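Local coordinates for ferrous iron uptake transporter protein B (Streptococcus thermophilus, PDB 3TAH) that probably transports ferrous iron into the cell in a GTP-driven manner, this chain being its guanine-nucleotide-binding G-protein domain together with a cytosolic helical domain, at residues Asp74-Gln79 against Thr106-Thr111; Asn191-Pro194 against Phe200-Ile203. The protein carries 1 engineered substitution. All blocks are in the same frame, centred on the assembly; numbering follows the deposited sequence.

Contact 1. Residues Asp74-Gln79 against Thr106-Thr111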
ATOM      1  N   ASP A  74       2.999  -2.758  10.642  1.00 15.93           N
ATOM      2  CA  ASP A  74       2.906  -3.968  11.468  1.00 16.46           C
ATOM      3  C   ASP A  74       1.589  -4.691  11.225  1.00 15.79           C
ATOM      4  O   ASP A  74       1.553  -5.914  11.091  1.00 15.43           O
ATOM      5  CB  ASP A  74       3.048  -3.660  12.965  1.00 17.15           C
ATOM      6  CG  ASP A  74       4.438  -3.163  13.339  1.00 19.53           C
ATOM      7  OD1 ASP A  74       5.387  -3.315  12.532  1.00 19.81           O
ATOM      8  OD2 ASP A  74       4.599  -2.600  14.437  1.00 19.68           O
ATOM      9  N   TYR A  75       0.504  -3.935  11.158  1.00 15.61           N
ATOM     10  CA  TYR A  75      -0.785  -4.536  10.901  1.00 14.70           C
ATOM     11  C   TYR A  75      -0.818  -5.211   9.533  1.00 14.98           C
ATOM     12  O   TYR A  75      -1.225  -6.371   9.412  1.00 14.93           O
ATOM     13  CB  TYR A  75      -1.896  -3.507  10.985  1.00 15.28           C
ATOM     14  CG  TYR A  75      -3.206  -4.127  10.625  1.00 18.18           C
ATOM     15  CD1 TYR A  75      -3.873  -4.951  11.529  1.00 19.25           C
ATOM     16  CD2 TYR A  75      -3.777  -3.918   9.373  1.00 18.54           C
ATOM     17  CE1 TYR A  75      -5.085  -5.542  11.195  1.00 19.86           C
ATOM     18  CE2 TYR A  75      -4.973  -4.496   9.038  1.00 21.00           C
ATOM     19  CZ  TYR A  75      -5.626  -5.303   9.948  1.00 23.80           C
ATOM     20  OH  TYR A  75      -6.825  -5.877   9.598  1.00 27.47           O
ATOM     21  N   LEU A  76      -0.385  -4.497   8.498  1.00 15.02           N
ATOM     22  CA  LEU A  76      -0.413  -5.077   7.145  1.00 14.43           C
ATOM     23  C   LEU A  76       0.518  -6.280   6.957  1.00 15.31           C
ATOM     24  O   LEU A  76       0.179  -7.194   6.211  1.00 15.77           O
ATOM     25  CB  LEU A  76      -0.137  -4.005   6.086  1.00 14.96           C
ATOM     26  CG  LEU A  76      -1.222  -2.925   6.013  1.00 16.00           C
ATOM     27  CD1 LEU A  76      -0.792  -1.840   5.047  1.00 16.40           C
ATOM     28  CD2 LEU A  76      -2.603  -3.531   5.601  1.00 12.61           C
ATOM     29  N   LEU A  77       1.677  -6.264   7.615  0.50 16.15           N
ATOM     30  CA  LEU A  77       2.614  -7.391   7.569  0.50 17.08           C
ATOM     31  C   LEU A  77       2.194  -8.567   8.461  0.50 18.05           C
ATOM     32  O   LEU A  77       2.743  -9.652   8.327  0.50 18.55           O
ATOM     33  CB  LEU A  77       4.028  -6.941   7.937  0.50 17.76           C
ATOM     34  CG  LEU A  77       4.879  -6.493   6.748  0.50 18.61           C
ATOM     35  CD1 LEU A  77       4.091  -5.582   5.814  0.50 19.84           C
ATOM     36  CD2 LEU A  77       6.172  -5.830   7.214  0.50 18.98           C
ATOM     37  N   SER A  78       1.227  -8.365   9.356  1.00 18.91           N
ATOM     38  CA  SER A  78       0.738  -9.438  10.252  1.00 19.82           C
ATOM     39  C   SER A  78      -0.136 -10.461   9.521  1.00 22.44           C
ATOM     40  O   SER A  78      -0.481 -11.501  10.085  1.00 21.46           O
ATOM     41  CB  SER A  78      -0.060  -8.859  11.430  1.00 21.01           C
ATOM     42  OG  SER A  78      -1.380  -8.465  11.058  1.00 20.45           O
ATOM     43  N   GLN A  79      -0.519 -10.156   8.283  1.00 22.91           N
ATOM     44  CA  GLN A  79      -1.363 -11.013   7.474  1.00 25.78           C
ATOM     45  C   GLN A  79      -2.755 -11.261   8.116  1.00 25.62           C
ATOM     46  O   GLN A  79      -3.344 -12.315   7.907  1.00 29.09           O
ATOM     47  CB  GLN A  79      -0.641 -12.335   7.129  1.00 27.26           C
ATOM     48  CG  GLN A  79       0.837 -12.163   6.696  1.00 28.50           C
ATOM     49  CD  GLN A  79       1.416 -13.403   6.021  1.00 29.24           C
ATOM     50  OE1 GLN A  79       2.394 -14.002   6.504  1.00 28.21           O
ATOM     51  NE2 GLN A  79       0.808 -13.800   4.907  1.00 24.08           N
ATOM     52  N   THR A 106       3.164  -5.255  -0.022  1.00 14.13           N
ATOM     53  CA  THR A 106       2.867  -6.065   1.170  1.00 13.65           C
ATOM     54  C   THR A 106       2.335  -7.463   0.823  1.00 14.35           C
ATOM     55  O   THR A 106       2.385  -8.389   1.650  1.00 14.06           O
ATOM     56  CB  THR A 106       1.833  -5.385   2.105  1.00 13.78           C
ATOM     57  OG1 THR A 106       0.548  -5.375   1.469  1.00 15.66           O
ATOM     58  CG2 THR A 106       2.267  -3.962   2.513  1.00 12.91           C
ATOM     59  N   GLY A 107       1.806  -7.615  -0.391  1.00 14.33           N
ATOM     60  CA  GLY A 107       1.215  -8.857  -0.831  1.00 14.80           C
ATOM     61  C   GLY A 107      -0.233  -9.078  -0.428  1.00 15.55           C
ATOM     62  O   GLY A 107      -0.774 -10.133  -0.742  1.00 17.92           O
ATOM     63  N   ILE A 108      -0.857  -8.119   0.260  0.50 16.11           N
ATOM     64  CA  ILE A 108      -2.293  -8.178   0.531  0.50 16.41           C
ATOM     65  C   ILE A 108      -2.967  -7.421  -0.609  0.50 15.68           C
ATOM     66  O   ILE A 108      -2.711  -6.224  -0.766  0.50 15.23           O
ATOM     67  CB  ILE A 108      -2.665  -7.511   1.834  0.50 16.69           C
ATOM     68  CG1 ILE A 108      -1.942  -8.180   2.998  0.50 17.94           C
ATOM     69  CG2 ILE A 108      -4.171  -7.585   2.035  0.50 16.52           C
ATOM     70  CD1 ILE A 108      -2.255  -7.547   4.310  0.50 17.15           C
ATOM     71  N   PRO A 109      -3.811  -8.097  -1.411  1.00 14.95           N
ATOM     72  CA  PRO A 109      -4.374  -7.451  -2.618  1.00 15.40           C
ATOM     73  C   PRO A 109      -5.028  -6.107  -2.357  1.00 14.00           C
ATOM     74  O   PRO A 109      -5.818  -5.979  -1.412  1.00 15.06           O
ATOM     75  CB  PRO A 109      -5.399  -8.470  -3.111  1.00 15.08           C
ATOM     76  CG  PRO A 109      -4.775  -9.740  -2.722  1.00 15.80           C
ATOM     77  CD  PRO A 109      -4.254  -9.506  -1.344  1.00 16.52           C
ATOM     78  N   VAL A 110      -4.668  -5.136  -3.189  1.00 13.57           N
ATOM     79  CA  VAL A 110      -5.135  -3.761  -3.080  1.00 14.05           C
ATOM     80  C   VAL A 110      -6.293  -3.499  -4.037  1.00 13.75           C
ATOM     81  O   VAL A 110      -6.258  -3.960  -5.179  1.00 13.30           O
ATOM     82  CB  VAL A 110      -3.963  -2.784  -3.377  1.00 13.34           C
ATOM     83  CG1 VAL A 110      -4.450  -1.362  -3.559  1.00 13.06           C
ATOM     84  CG2 VAL A 110      -2.914  -2.895  -2.260  1.00 15.14           C
ATOM     85  N   THR A 111      -7.314  -2.781  -3.545  1.00 12.59           N
ATOM     86  CA  THR A 111      -8.411  -2.233  -4.342  1.00 12.78           C
ATOM     87  C   THR A 111      -8.390  -0.718  -4.060  1.00 14.31           C
ATOM     88  O   THR A 111      -8.285  -0.313  -2.903  1.00 14.08           O
ATOM     89  CB  THR A 111      -9.764  -2.831  -3.940  1.00 13.88           C
ATOM     90  OG1 THR A 111      -9.795  -4.226  -4.278  1.00 15.26           O
ATOM     91  CG2 THR A 111     -10.917  -2.099  -4.637  1.00 14.83           C
TER
HETATM   92  O   HOH W   1       1.631  -9.297   4.161  1.00 27.66           O
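The beta-alpha-beta crossover that runs from strand 83-89 through helix 93-105 into strand 110-115 of the G domain turns at Thr106-Ile108, and there it meets Leu76 and Leu77 in the last part of the neighbouring helix 67-77. Leu76 carries the apolar part. Leu76 CB lies 4.3 Å from Thr106 CG2, and its CD2 packs near Ile108 CD1, though Ile108 has two conformers and the exact spacing is doubtful, as is a shorter approach of the same methyl to the carbonyl oxygen of Leu76. Thr106 keeps its hydroxyl turned back on its own chain (chi1 69°): OG1 bonds to Leu103 O and weakly accepts the N-H of Ile108, a nearly straight contact of 3.3 Å, leaving CG2 to face Leu76 and, in the conformer given, Leu77. Ile84 of strand 83-89 also touches Leu76, Thr106 and Ile108, so the cluster rests on the sheet. A water joins the two backbones, donating one hydrogen to Thr106 O at 2.8 Å and the other to Leu76 O at 3.3 Å. Two carbonyl oxygens, both acceptors, cannot bond each other; the water supplies the missing protons, and the junction thus combines apolar packing with a bridge that uses no side chain.

Contact 2. Residues Asn191-Pro194 against Phe200-Ile203; sequences NSVP and FYAI
Val193, in an extended conformation in the loop after helix 176-189, passes the first half of helix 198-206 with its CA 7.5 Å from that of Tyr201, the closest pairing of the two backbones. The contact is built around the phenol ring. Val193 sets CG1 over one face of the Tyr201 ring, 4.1 Å from its centroid and 24° off the ring normal, a CH-pi contact displaced toward the rim on the CG and CD2 side. The branch point is close as well, with Val193 CB 3.7 Å from Tyr201 CD2. The rotation of the valine (chi1 -61°) lays CG1 beside its own backbone N and opposite its carbonyl carbon, where it can reach the ring, while the two side chains run past each other in opposite directions. Pro194 adds a second, lighter touch: its CD comes obliquely to CE2 of Tyr201 at 4.2 Å. The interaction across these segments is therefore apolar, and the loop is also tied elsewhere by a hydrogen bond from Gln222 NE2 to Ser192 OG. Leu216 touches both Val193 and Tyr201, and Val212 and Glu215 of helix 210-215 also pack on the tyrosine. Elsewhere on helix 198-206, Ala202 rests against Ile182, Ile185 and Leu186 of helix 176-189, whereas Phe200 faces helix 67-77 of the G domain.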
ATOM      1  N   ASN A 191      14.048 -18.402   3.117  1.00 15.60           N
ATOM      2  CA  ASN A 191      12.768 -18.522   3.832  1.00 15.59           C
ATOM      3  C   ASN A 191      12.704 -17.721   5.141  1.00 16.55           C
ATOM      4  O   ASN A 191      11.881 -18.013   6.014  1.00 16.94           O
ATOM      5  CB  ASN A 191      12.420 -20.000   4.081  1.00 14.99           C
ATOM      6  CG  ASN A 191      13.321 -20.669   5.111  1.00 14.28           C
ATOM      7  OD1 ASN A 191      14.320 -20.101   5.563  1.00 14.63           O
ATOM      8  ND2 ASN A 191      12.972 -21.907   5.476  1.00 14.13           N
ATOM      9  N   SER A 192      13.568 -16.712   5.266  1.00 16.83           N
ATOM     10  CA  SER A 192      13.614 -15.860   6.456  1.00 17.40           C
ATOM     11  C   SER A 192      12.389 -14.987   6.611  1.00 17.90           C
ATOM     12  O   SER A 192      12.103 -14.523   7.713  1.00 18.46           O
ATOM     13  CB  SER A 192      14.862 -14.968   6.449  1.00 17.22           C
ATOM     14  OG  SER A 192      16.015 -15.753   6.675  1.00 19.22           O
ATOM     15  N   VAL A 193      11.678 -14.766   5.512  1.00 18.03           N
ATOM     16  CA  VAL A 193      10.429 -14.014   5.497  1.00 18.19           C
ATOM     17  C   VAL A 193       9.385 -14.777   4.709  1.00 17.20           C
ATOM     18  O   VAL A 193       9.734 -15.657   3.939  1.00 17.83           O
ATOM     19  CB  VAL A 193      10.635 -12.622   4.876  1.00 17.59           C
ATOM     20  CG1 VAL A 193      11.649 -11.825   5.716  1.00 20.24           C
ATOM     21  CG2 VAL A 193      11.099 -12.712   3.436  1.00 17.71           C
ATOM     22  N   PRO A 194       8.093 -14.454   4.889  1.00 18.25           N
ATOM     23  CA  PRO A 194       7.072 -15.109   4.070  1.00 16.41           C
ATOM     24  C   PRO A 194       7.203 -14.766   2.585  1.00 16.43           C
ATOM     25  O   PRO A 194       7.583 -13.637   2.236  1.00 15.77           O
ATOM     26  CB  PRO A 194       5.750 -14.559   4.624  1.00 17.47           C
ATOM     27  CG  PRO A 194       6.092 -13.993   5.982  1.00 17.81           C
ATOM     28  CD  PRO A 194       7.507 -13.520   5.863  1.00 18.40           C
ATOM     29  N   PHE A 200       8.367  -6.823  -0.182  1.00 14.33           N
ATOM     30  CA  PHE A 200       8.314  -5.709   0.763  1.00 15.62           C
ATOM     31  C   PHE A 200       9.581  -5.684   1.609  1.00 14.44           C
ATOM     32  O   PHE A 200      10.208  -4.641   1.779  1.00 14.15           O
ATOM     33  CB  PHE A 200       7.099  -5.810   1.700  1.00 17.69           C
ATOM     34  CG  PHE A 200       7.054  -4.722   2.722  1.00 17.85           C
ATOM     35  CD1 PHE A 200       6.375  -3.547   2.460  1.00 18.39           C
ATOM     36  CD2 PHE A 200       7.686  -4.868   3.951  1.00 20.28           C
ATOM     37  CE1 PHE A 200       6.343  -2.529   3.391  1.00 19.66           C
ATOM     38  CE2 PHE A 200       7.645  -3.839   4.884  1.00 19.77           C
ATOM     39  CZ  PHE A 200       6.973  -2.682   4.595  1.00 18.50           C
ATOM     40  N   TYR A 201       9.936  -6.844   2.155  1.00 13.95           N
ATOM     41  CA  TYR A 201      11.121  -6.948   2.996  1.00 13.29           C
ATOM     42  C   TYR A 201      12.402  -6.733   2.194  1.00 12.79           C
ATOM     43  O   TYR A 201      13.319  -6.077   2.677  1.00 12.74           O
ATOM     44  CB  TYR A 201      11.168  -8.299   3.699  1.00 14.79           C
ATOM     45  CG  TYR A 201      10.184  -8.413   4.822  1.00 13.59           C
ATOM     46  CD1 TYR A 201      10.376  -7.703   6.007  1.00 17.58           C
ATOM     47  CD2 TYR A 201       9.075  -9.231   4.724  1.00 14.48           C
ATOM     48  CE1 TYR A 201       9.476  -7.800   7.051  1.00 17.12           C
ATOM     49  CE2 TYR A 201       8.176  -9.335   5.764  1.00 16.00           C
ATOM     50  CZ  TYR A 201       8.385  -8.622   6.925  1.00 18.23           C
ATOM     51  OH  TYR A 201       7.483  -8.716   7.958  1.00 19.45           O
ATOM     52  N   ALA A 202      12.464  -7.273   0.978  1.00 12.88           N
ATOM     53  CA  ALA A 202      13.659  -7.116   0.154  1.00 12.91           C
ATOM     54  C   ALA A 202      13.924  -5.629  -0.157  1.00 12.60           C
ATOM     55  O   ALA A 202      15.058  -5.163  -0.080  1.00 13.00           O
ATOM     56  CB  ALA A 202      13.555  -7.937  -1.126  1.00 11.33           C
ATOM     57  N   ILE A 203      12.877  -4.890  -0.504  1.00 13.63           N
ATOM     58  CA  ILE A 203      13.009  -3.468  -0.820  1.00 14.18           C
ATOM     59  C   ILE A 203      13.399  -2.681   0.427  1.00 14.25           C
ATOM     60  O   ILE A 203      14.256  -1.798   0.359  1.00 15.40           O
ATOM     61  CB  ILE A 203      11.728  -2.888  -1.450  1.00 13.99           C
ATOM     62  CG1 ILE A 203      11.514  -3.496  -2.830  1.00 16.94           C
ATOM     63  CG2 ILE A 203      11.847  -1.345  -1.594  1.00 15.97           C
ATOM     64  CD1 ILE A 203      10.150  -3.272  -3.401  1.00 15.46           C
TER

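Contact 1 belongs to the G domain and contact 2 to the helical domain; their centres lie 13 Å apart, yet the two touch and together illustrate how these domains are joined. Phe200 CD1 packs on Thr106 CG2 at 4.1 Å, and Pro194 CG meets Gln79 OE1 at 3.7 Å. Leu77 also reaches both Phe200 and Tyr201, although its two conformers leave the exact spacing doubtful. Only contact 1 approaches the nucleotide machinery: the side chain of Leu76 is about 4 Å from that of Leu56, in a predicted GTP-binding segment, whereas contact 2 is remote from the annotated sites.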